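Local coordinates for oxysterol-binding protein homolog 3 (Saccharomyces cerevisiae, PDB 4IC4), which binds phosphatidylinositol 4-phosphate and transfers lipids between membranes through the cytosol in phosphoinositide-coupled directional transport, here represented by its OSBP-related domain, at residues P68-Q73 against F120-A125; E126-I131 against T319-R324; R324-A329 against E340-L345. All coordinates share one frame; numbering follows the deposited sequence.

Contact 1 of 3, residues P68-Q73 against F120-A125; sequences PISILQ and FNPLLA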
loop_
_atom_site.group_PDB
_atom_site.type_symbol
_atom_site.label_atom_id
_atom_site.label_comp_id
_atom_site.label_asym_id
_atom_site.label_seq_id
_atom_site.Cartn_x
_atom_site.Cartn_y
_atom_site.Cartn_z
ATOM N N PRO A 68 -1.167 4.147 13.112
ATOM C CA PRO A 68 -0.767 2.818 13.589
ATOM C C PRO A 68 -0.586 1.632 12.644
ATOM O O PRO A 68 -1.113 0.553 12.897
ATOM C CB PRO A 68 -1.786 2.534 14.692
ATOM C CG PRO A 68 -3.016 3.184 14.168
ATOM C CD PRO A 68 -2.513 4.498 13.599
ATOM N N ILE A 69 0.163 1.835 11.566
ATOM C CA ILE A 69 0.488 0.752 10.630
ATOM C C ILE A 69 1.851 1.062 10.018
ATOM O O ILE A 69 2.321 2.202 10.081
ATOM C CB ILE A 69 -0.542 0.580 9.463
ATOM C CG1 ILE A 69 -0.635 1.860 8.633
ATOM C CG2 ILE A 69 -1.894 0.137 10.006
ATOM C CD1 ILE A 69 -1.378 1.654 7.322
ATOM N N SER A 70 2.499 0.047 9.451
ATOM C CA SER A 70 3.802 0.239 8.814
ATOM C C SER A 70 3.593 0.471 7.321
ATOM O O SER A 70 2.493 0.267 6.804
ATOM C CB SER A 70 4.689 -0.993 9.010
ATOM O OG SER A 70 4.249 -2.065 8.191
ATOM N N ILE A 71 4.644 0.885 6.620
ATOM C CA ILE A 71 4.506 1.119 5.184
ATOM C C ILE A 71 4.160 -0.182 4.459
ATOM O O ILE A 71 3.455 -0.167 3.451
ATOM C CB ILE A 71 5.789 1.723 4.578
ATOM C CG1 ILE A 71 6.055 3.094 5.203
ATOM C CG2 ILE A 71 5.638 1.857 3.057
ATOM C CD1 ILE A 71 7.304 3.776 4.682
ATOM N N LEU A 72 4.651 -1.311 4.965
ATOM C CA LEU A 72 4.332 -2.590 4.337
ATOM C C LEU A 72 2.823 -2.808 4.402
ATOM O O LEU A 72 2.214 -3.297 3.449
ATOM C CB LEU A 72 5.047 -3.739 5.052
ATOM C CG LEU A 72 6.577 -3.750 4.977
ATOM C CD1 LEU A 72 7.120 -4.869 5.864
ATOM C CD2 LEU A 72 7.024 -3.940 3.537
ATOM N N GLN A 73 2.222 -2.442 5.530
ATOM C CA GLN A 73 0.783 -2.587 5.694
ATOM C C GLN A 73 0.036 -1.599 4.786
ATOM O O GLN A 73 -0.973 -1.952 4.171
ATOM C CB GLN A 73 0.410 -2.403 7.173
ATOM C CG GLN A 73 0.942 -3.558 8.029
ATOM C CD GLN A 73 0.793 -3.342 9.522
ATOM O OE1 GLN A 73 1.210 -2.316 10.063
ATOM N NE2 GLN A 73 0.213 -4.327 10.204
ATOM N N PHE A 120 4.422 4.034 9.880
ATOM C CA PHE A 120 5.746 3.865 10.469
ATOM C C PHE A 120 6.679 3.325 9.391
ATOM O O PHE A 120 6.268 2.509 8.556
ATOM C CB PHE A 120 5.719 2.823 11.584
ATOM C CG PHE A 120 5.172 3.321 12.889
ATOM C CD1 PHE A 120 6.011 3.461 13.992
ATOM C CD2 PHE A 120 3.818 3.585 13.039
ATOM C CE1 PHE A 120 5.506 3.851 15.227
ATOM C CE2 PHE A 120 3.302 3.976 14.271
ATOM C CZ PHE A 120 4.150 4.106 15.370
ATOM N N ASN A 121 7.931 3.771 9.403
ATOM C CA ASN A 121 8.912 3.264 8.452
ATOM C C ASN A 121 9.290 1.860 8.918
ATOM O O ASN A 121 9.696 1.665 10.061
ATOM C CB ASN A 121 10.171 4.134 8.446
ATOM C CG ASN A 121 9.918 5.519 7.903
ATOM O OD1 ASN A 121 9.423 5.678 6.791
ATOM N ND2 ASN A 121 10.264 6.535 8.687
ATOM N N PRO A 122 9.146 0.858 8.044
ATOM C CA PRO A 122 9.509 -0.493 8.476
ATOM C C PRO A 122 11.015 -0.589 8.697
ATOM O O PRO A 122 11.784 0.229 8.195
ATOM C CB PRO A 122 9.067 -1.366 7.304
ATOM C CG PRO A 122 7.993 -0.557 6.638
ATOM C CD PRO A 122 8.540 0.842 6.704
ATOM N N LEU A 123 11.428 -1.591 9.458
ATOM C CA LEU A 123 12.841 -1.815 9.694
ATOM C C LEU A 123 13.332 -2.706 8.557
ATOM O O LEU A 123 12.545 -3.423 7.942
ATOM C CB LEU A 123 13.047 -2.550 11.018
ATOM C CG LEU A 123 12.507 -1.838 12.256
ATOM C CD1 LEU A 123 12.638 -2.755 13.465
ATOM C CD2 LEU A 123 13.268 -0.533 12.473
ATOM N N LEU A 124 14.620 -2.644 8.248
ATOM C CA LEU A 124 15.149 -3.522 7.223
ATOM C C LEU A 124 14.870 -4.953 7.707
ATOM O O LEU A 124 15.106 -5.280 8.871
ATOM C CB LEU A 124 16.654 -3.304 7.059
ATOM C CG LEU A 124 17.379 -4.238 6.090
ATOM C CD1 LEU A 124 16.833 -4.080 4.679
ATOM C CD2 LEU A 124 18.861 -3.903 6.119
ATOM N N ALA A 125 14.350 -5.785 6.811
ATOM C CA ALA A 125 14.033 -7.183 7.102
ATOM C C ALA A 125 12.703 -7.368 7.824
ATOM O O ALA A 125 12.323 -8.490 8.153
ATOM C CB ALA A 125 15.168 -7.844 7.889
#

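Contact 2 of 3, residues E126-I131 against T319-R324; sequences ETFELI and TDSRLR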
loop_
_atom_site.group_PDB
_atom_site.type_symbol
_atom_site.label_atom_id
_atom_site.label_comp_id
_atom_site.label_asym_id
_atom_site.label_seq_id
_atom_site.Cartn_x
_atom_site.Cartn_y
_atom_site.Cartn_z
ATOM N N GLU A 126 12.005 -6.269 8.090
ATOM C CA GLU A 126 10.686 -6.371 8.699
ATOM C C GLU A 126 9.807 -6.992 7.606
ATOM O O GLU A 126 10.034 -6.778 6.412
ATOM C CB GLU A 126 10.157 -4.980 9.077
ATOM C CG GLU A 126 8.738 -4.970 9.642
ATOM C CD GLU A 126 8.337 -3.607 10.189
ATOM O OE1 GLU A 126 7.126 -3.298 10.206
ATOM O OE2 GLU A 126 9.233 -2.846 10.610
ATOM N N THR A 127 8.804 -7.755 8.015
ATOM C CA THR A 127 7.915 -8.402 7.064
ATOM C C THR A 127 6.462 -8.148 7.424
ATOM O O THR A 127 6.152 -7.655 8.509
ATOM C CB THR A 127 8.131 -9.932 7.057
ATOM O OG1 THR A 127 7.967 -10.442 8.389
ATOM C CG2 THR A 127 9.517 -10.278 6.546
ATOM N N PHE A 128 5.576 -8.450 6.493
ATOM C CA PHE A 128 4.157 -8.341 6.763
ATOM C C PHE A 128 3.433 -9.327 5.880
ATOM O O PHE A 128 3.507 -9.253 4.657
ATOM C CB PHE A 128 3.601 -6.941 6.510
ATOM C CG PHE A 128 2.114 -6.848 6.714
ATOM C CD1 PHE A 128 1.556 -7.079 7.970
ATOM C CD2 PHE A 128 1.266 -6.574 5.645
ATOM C CE1 PHE A 128 0.173 -7.041 8.159
ATOM C CE2 PHE A 128 -0.118 -6.534 5.820
ATOM C CZ PHE A 128 -0.670 -6.769 7.082
ATOM N N GLU A 129 2.760 -10.280 6.507
ATOM C CA GLU A 129 1.994 -11.258 5.762
ATOM C C GLU A 129 0.528 -10.876 5.890
ATOM O O GLU A 129 0.124 -10.230 6.861
ATOM C CB GLU A 129 2.180 -12.667 6.331
ATOM C CG GLU A 129 1.585 -12.855 7.730
ATOM C CD GLU A 129 1.349 -14.317 8.082
ATOM O OE1 GLU A 129 0.199 -14.662 8.414
ATOM O OE2 GLU A 129 2.304 -15.118 8.035
ATOM N N LEU A 130 -0.263 -11.270 4.903
ATOM C CA LEU A 130 -1.690 -11.001 4.929
ATOM C C LEU A 130 -2.421 -12.106 4.192
ATOM O O LEU A 130 -2.359 -12.206 2.964
ATOM C CB LEU A 130 -2.013 -9.644 4.291
ATOM C CG LEU A 130 -3.508 -9.296 4.286
ATOM C CD1 LEU A 130 -4.038 -9.198 5.716
ATOM C CD2 LEU A 130 -3.722 -7.990 3.548
ATOM N N ILE A 131 -3.096 -12.952 4.962
ATOM C CA ILE A 131 -3.866 -14.049 4.407
ATOM C C ILE A 131 -5.338 -13.670 4.493
ATOM O O ILE A 131 -5.864 -13.443 5.587
ATOM C CB ILE A 131 -3.651 -15.346 5.209
ATOM C CG1 ILE A 131 -2.189 -15.789 5.106
ATOM C CG2 ILE A 131 -4.580 -16.436 4.688
ATOM C CD1 ILE A 131 -1.839 -16.962 6.003
ATOM N N THR A 319 9.636 -11.100 12.772
ATOM C CA THR A 319 9.677 -9.849 12.024
ATOM C C THR A 319 8.385 -9.194 11.532
ATOM O O THR A 319 8.440 -8.113 10.942
ATOM C CB THR A 319 10.572 -10.043 10.785
ATOM O OG1 THR A 319 10.048 -11.126 10.006
ATOM C CG2 THR A 319 12.010 -10.384 11.190
ATOM N N ASP A 320 7.232 -9.816 11.753
ATOM C CA ASP A 320 5.986 -9.239 11.246
ATOM C C ASP A 320 5.637 -7.889 11.872
ATOM O O ASP A 320 5.847 -7.671 13.069
ATOM C CB ASP A 320 4.834 -10.220 11.465
ATOM C CG ASP A 320 3.612 -9.886 10.624
ATOM O OD1 ASP A 320 3.572 -10.266 9.434
ATOM O OD2 ASP A 320 2.686 -9.238 11.153
ATOM N N SER A 321 5.096 -6.982 11.062
ATOM C CA SER A 321 4.715 -5.656 11.552
ATOM C C SER A 321 3.744 -5.729 12.731
ATOM O O SER A 321 3.718 -4.830 13.572
ATOM C CB SER A 321 4.072 -4.832 10.435
ATOM O OG SER A 321 4.987 -4.564 9.387
ATOM N N ARG A 322 2.943 -6.787 12.793
ATOM C CA ARG A 322 1.987 -6.935 13.893
ATOM C C ARG A 322 2.686 -7.130 15.234
ATOM O O ARG A 322 2.056 -7.004 16.284
ATOM C CB ARG A 322 1.068 -8.132 13.661
ATOM C CG ARG A 322 0.186 -8.045 12.429
ATOM C CD ARG A 322 -0.682 -9.283 12.335
ATOM N NE ARG A 322 -1.495 -9.316 11.122
ATOM C CZ ARG A 322 -1.041 -9.650 9.919
ATOM N NH1 ARG A 322 0.233 -9.983 9.749
ATOM N NH2 ARG A 322 -1.870 -9.667 8.882
ATOM N N LEU A 323 3.978 -7.443 15.198
ATOM C CA LEU A 323 4.723 -7.672 16.427
ATOM C C LEU A 323 5.535 -6.459 16.877
ATOM O O LEU A 323 6.214 -6.508 17.905
ATOM C CB LEU A 323 5.631 -8.899 16.262
ATOM C CG LEU A 323 4.884 -10.189 15.891
ATOM C CD1 LEU A 323 5.867 -11.349 15.777
ATOM C CD2 LEU A 323 3.812 -10.487 16.935
ATOM N N ARG A 324 5.466 -5.366 16.122
ATOM C CA ARG A 324 6.205 -4.165 16.502
ATOM C C ARG A 324 5.586 -3.518 17.732
ATOM O O ARG A 324 4.395 -3.199 17.755
ATOM C CB ARG A 324 6.262 -3.162 15.347
ATOM C CG ARG A 324 7.348 -3.515 14.355
ATOM C CD ARG A 324 7.608 -2.431 13.339
ATOM N NE ARG A 324 7.961 -1.140 13.926
ATOM C CZ ARG A 324 8.537 -0.164 13.232
ATOM N NH1 ARG A 324 8.827 -0.352 11.951
ATOM N NH2 ARG A 324 8.797 1.007 13.796
HETATM O O HOH W 1 5.629 -11.755 8.487
#

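Contact 3 of 3, residues R324-A329 against E340-L345; sequences RPDIRA and EWKLKL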
loop_
_atom_site.group_PDB
_atom_site.type_symbol
_atom_site.label_atom_id
_atom_site.label_comp_id
_atom_site.label_asym_id
_atom_site.label_seq_id
_atom_site.Cartn_x
_atom_site.Cartn_y
_atom_site.Cartn_z
ATOM N N ARG A 324 5.466 -5.366 16.122
ATOM C CA ARG A 324 6.205 -4.165 16.502
ATOM C C ARG A 324 5.586 -3.518 17.732
ATOM O O ARG A 324 4.395 -3.199 17.755
ATOM C CB ARG A 324 6.262 -3.162 15.347
ATOM C CG ARG A 324 7.348 -3.515 14.355
ATOM C CD ARG A 324 7.608 -2.431 13.339
ATOM N NE ARG A 324 7.961 -1.140 13.926
ATOM C CZ ARG A 324 8.537 -0.164 13.232
ATOM N NH1 ARG A 324 8.827 -0.352 11.951
ATOM N NH2 ARG A 324 8.797 1.007 13.796
ATOM N N PRO A 325 6.399 -3.306 18.773
ATOM C CA PRO A 325 5.916 -2.700 20.016
ATOM C C PRO A 325 5.532 -1.234 19.947
ATOM O O PRO A 325 4.617 -0.801 20.654
ATOM C CB PRO A 325 7.062 -2.957 20.992
ATOM C CG PRO A 325 8.259 -2.915 20.117
ATOM C CD PRO A 325 7.812 -3.701 18.896
ATOM N N ASP A 326 6.221 -0.464 19.114
ATOM C CA ASP A 326 5.893 0.947 19.009
ATOM C C ASP A 326 4.555 1.133 18.302
ATOM O O ASP A 326 3.715 1.920 18.744
ATOM C CB ASP A 326 7.019 1.723 18.305
ATOM C CG ASP A 326 7.452 1.107 16.978
ATOM O OD1 ASP A 326 7.085 -0.046 16.652
ATOM O OD2 ASP A 326 8.203 1.798 16.258
ATOM N N ILE A 327 4.340 0.388 17.224
ATOM C CA ILE A 327 3.081 0.487 16.503
ATOM C C ILE A 327 1.932 0.020 17.400
ATOM O O ILE A 327 0.870 0.643 17.435
ATOM C CB ILE A 327 3.090 -0.369 15.215
ATOM C CG1 ILE A 327 4.207 0.105 14.275
ATOM C CG2 ILE A 327 1.720 -0.290 14.530
ATOM C CD1 ILE A 327 4.225 -0.592 12.912
ATOM N N ARG A 328 2.151 -1.069 18.136
ATOM C CA ARG A 328 1.116 -1.608 19.014
ATOM C C ARG A 328 0.768 -0.658 20.156
ATOM O O ARG A 328 -0.406 -0.411 20.426
ATOM C CB ARG A 328 1.546 -2.962 19.589
ATOM C CG ARG A 328 0.464 -3.649 20.415
ATOM C CD ARG A 328 -0.733 -4.014 19.553
ATOM N NE ARG A 328 -0.350 -4.932 18.486
ATOM C CZ ARG A 328 -1.114 -5.240 17.443
ATOM N NH1 ARG A 328 -2.320 -4.701 17.312
ATOM N NH2 ARG A 328 -0.673 -6.088 16.527
ATOM N N ALA A 329 1.788 -0.130 20.821
ATOM C CA ALA A 329 1.560 0.791 21.926
ATOM C C ALA A 329 0.820 2.032 21.433
ATOM O O ALA A 329 -0.097 2.522 22.096
ATOM C CB ALA A 329 2.888 1.182 22.560
ATOM N N GLU A 340 9.110 6.000 23.001
ATOM C CA GLU A 340 10.318 5.372 23.517
ATOM C C GLU A 340 10.693 4.157 22.674
ATOM O O GLU A 340 11.862 3.947 22.351
ATOM C CB GLU A 340 10.117 4.953 24.974
ATOM C CG GLU A 340 11.412 4.691 25.719
ATOM C CD GLU A 340 11.194 4.417 27.196
ATOM O OE1 GLU A 340 10.495 5.218 27.854
ATOM O OE2 GLU A 340 11.728 3.406 27.701
ATOM N N TRP A 341 9.692 3.358 22.313
ATOM C CA TRP A 341 9.939 2.174 21.501
ATOM C C TRP A 341 10.382 2.533 20.085
ATOM O O TRP A 341 11.258 1.876 19.526
ATOM C CB TRP A 341 8.691 1.290 21.442
ATOM C CG TRP A 341 8.603 0.291 22.555
ATOM C CD1 TRP A 341 7.656 0.234 23.540
ATOM C CD2 TRP A 341 9.479 -0.818 22.777
ATOM N NE1 TRP A 341 7.890 -0.847 24.359
ATOM C CE2 TRP A 341 9.003 -1.509 23.914
ATOM C CE3 TRP A 341 10.622 -1.297 22.124
ATOM C CZ2 TRP A 341 9.630 -2.654 24.411
ATOM C CZ3 TRP A 341 11.247 -2.438 22.620
ATOM C CH2 TRP A 341 10.748 -3.102 23.752
ATOM N N LYS A 342 9.773 3.564 19.500
ATOM C CA LYS A 342 10.148 3.976 18.151
ATOM C C LYS A 342 11.635 4.319 18.135
ATOM O O LYS A 342 12.389 3.842 17.285
ATOM C CB LYS A 342 9.315 5.184 17.709
ATOM C CG LYS A 342 9.591 5.630 16.278
ATOM C CD LYS A 342 8.632 6.723 15.832
ATOM C CE LYS A 342 8.961 7.186 14.420
ATOM N NZ LYS A 342 8.044 8.266 13.960
ATOM N N LEU A 343 12.060 5.133 19.094
ATOM C CA LEU A 343 13.463 5.521 19.191
ATOM C C LEU A 343 14.358 4.304 19.412
ATOM O O LEU A 343 15.442 4.208 18.838
ATOM C CB LEU A 343 13.651 6.519 20.333
ATOM C CG LEU A 343 12.925 7.855 20.160
ATOM C CD1 LEU A 343 13.074 8.690 21.421
ATOM C CD2 LEU A 343 13.488 8.595 18.954
ATOM N N LYS A 344 13.898 3.374 20.242
ATOM C CA LYS A 344 14.663 2.170 20.534
ATOM C C LYS A 344 14.873 1.299 19.296
ATOM O O LYS A 344 15.985 0.853 19.030
ATOM C CB LYS A 344 13.971 1.357 21.630
ATOM C CG LYS A 344 14.595 -0.015 21.890
ATOM C CD LYS A 344 16.070 0.084 22.268
ATOM C CE LYS A 344 16.265 0.751 23.618
ATOM N NZ LYS A 344 17.706 0.798 23.995
ATOM N N LEU A 345 13.807 1.053 18.541
ATOM C CA LEU A 345 13.929 0.234 17.340
ATOM C C LEU A 345 14.872 0.875 16.326
ATOM O O LEU A 345 15.674 0.189 15.694
ATOM C CB LEU A 345 12.557 0.009 16.700
ATOM C CG LEU A 345 11.795 -1.260 17.090
ATOM C CD1 LEU A 345 11.515 -1.275 18.582
ATOM C CD2 LEU A 345 10.500 -1.328 16.288
#

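Contact 1 of 3, residues P68-Q73 against F120-A125
Ser70 and Phe120 form a parallel beta bridge, their CA atoms 4.4 Å apart, bounded by two backbone bonds: Phe120 N gives a fairly straight one (160°) to Ile69 O, whereas the one from Ile71 N to Phe120 O is bent and weak. The bridge joins the chain just ahead of helix 71-76 to the end of strand 118-120. Past it, the Pro122 ring fits against the first turn of that helix. Pro122 CD lies 3.6 Å from Ile71 CB, the two side chains crossing at about a right angle, and Pro122 CG meets Leu72 CG at 3.9 Å. With CG1 beside its own backbone N and CD1 extended (chi2 180°), Ile71 runs alongside Asn121, and its CD1 stops 3.5 Å from Asn121 OD1. Trimming Ile71 to alanine removes CG1 and CD1, which would probably open a gap beside the Pro122 ring and leave the Asn121 amide less confined. At the Phe120 ring, Ile69 O sits by the edge, 3.6 Å from CD2. Ser70 is the N-cap and forms a capping box with Gln73: Ser70 N donates to Gln73 OE1 at 2.8 Å, in the carbonyl plane and on a lone pair, while the return bond from Gln73 N to Ser70 OG is weak. The stronger partner of Ser70 OG is the hydroxyl of Ser321. Phe151, on strand 150-157, also touches Ile71, Leu72 and Pro122. The chemistry thus divides in two, with backbone and capping bonds fixing the helix start and an apolar proline-leucine-isoleucine cluster holding it against the loop whose Asn121 lies near the phosphoinositide-binding residues Lys118 and Glu346.

Contact 2 of 3, residues E126-I131 against T319-R324
Glu126 is held by two side chains of 319-324: Ser321 OG donates to the anti lone pair of OE1 at 2.6 Å, and Arg324 NH1 makes a salt bridge to the syn side of OE2 at 2.9 Å, with carboxylate and guanidinium planes 73° apart. Asp326 holds the other side of this guanidinium, and Leu123 N also binds OE2. The motif is a single backbone bridge, Thr127 to Asp320, at the start of strand 127-132 in the ORD beta barrel; Thr127 N donates to Thr319 O, and Ser321 N to Thr127 O. Beyond it, Asp320 works in two directions. Its OD1 accepts from Glu129 N at 3.0 Å, while OD2 closes an Asx turn with Arg322 N and takes a salt bridge from Arg322 NH1, the two donors arriving from opposite faces of the carboxylate. Extended from CG to NE, Arg322 reaches Glu129 O end-on, NH1 and NH2 each 2.9 Å from that one oxygen, which lies in the guanidinium plane. Phe128 CE1 lies over one guanidinium face, toward its rim, 3.1 Å from the plane, the two groups inclined by 25°. Leu72 and Leu305 also pack on Phe128. Thr127 OG1 and Thr319 OG1 are hydrogen-bonded at 2.7 Å, and a water bridges Thr127 OG1 to Asp320 OD1.

Contact 3 of 3, residues R324-A329 against E340-L345
Pro325 sets CB and CG over one face of the Trp341 indole in the tight part of this contact: its CB stands 3.7 Å from the centroid of the five-membered ring and only 12° off the normal, a CH-pi interaction, while CG lies 3.5 Å from CE3 over the same face. Helices 325-329 and 340-345 run nearly antiparallel here, their axes 166° apart in direction and 8.4 Å at closest approach. At this spacing even the first side-chain carbons meet, Asp326 CB touching Trp341 CB at 3.6 Å. Asp326 CG is placed between its own backbone N and carbonyl carbon (chi1 51°), turning the carboxylate back to Arg324, which grips it side-on: NE binds OD1, and NH2 binds OD2 at 2.7 Å, both on syn lone pairs. OD1 also accepts from Ile327 N, out of the carboxylate plane, so the acid's position is set from within its own segment. Leu345 closes this end with its two methyls, CD2 lying 3.5 Å from Arg324 NE and CD1 4.0 Å from Pro325 CG.

The looser side is marked by Ala329, whose CB stays 5.0 Å from the second helix, and by Glu340, Leu343 and Lys344, which face solvent. Lys342 touches Asp326 OD2 through CA and CB, but its extended chain leads NZ away to Met61 O and Asn66 OD1. The contact is an antiparallel helix hairpin, formed by helix 325-331 and the long helix 335-354. Trp397 at the C-terminus touches Arg324, Pro325 and Leu345, while Phe120 of strand 118-120 packs against Arg324, Asp326 and Ile327.

How the contacts relate
The three contacts form a continuous cluster on one side of the domain's centre. Contacts 1 and 2, centres about 9 Å apart, meet where Ser70 OG lies 2.9 Å from Ser321 OG, a probable hydrogen bond. Arg324 belongs to both contact 2 and contact 3, whose centres are about 14 Å apart, and its NH1 also reaches Asn121 O of contact 1 at 2.9 Å. Contacts 1 and 3 pack directly as well, Phe120 CE1 lying 3.5 Å from Asp326 OD2. The cluster borders the phosphatidylinositol 4-phosphate site: the side chain of Glu346 is about 5 Å from those of Asn121 and Arg324 and about 4 Å from that of Lys342.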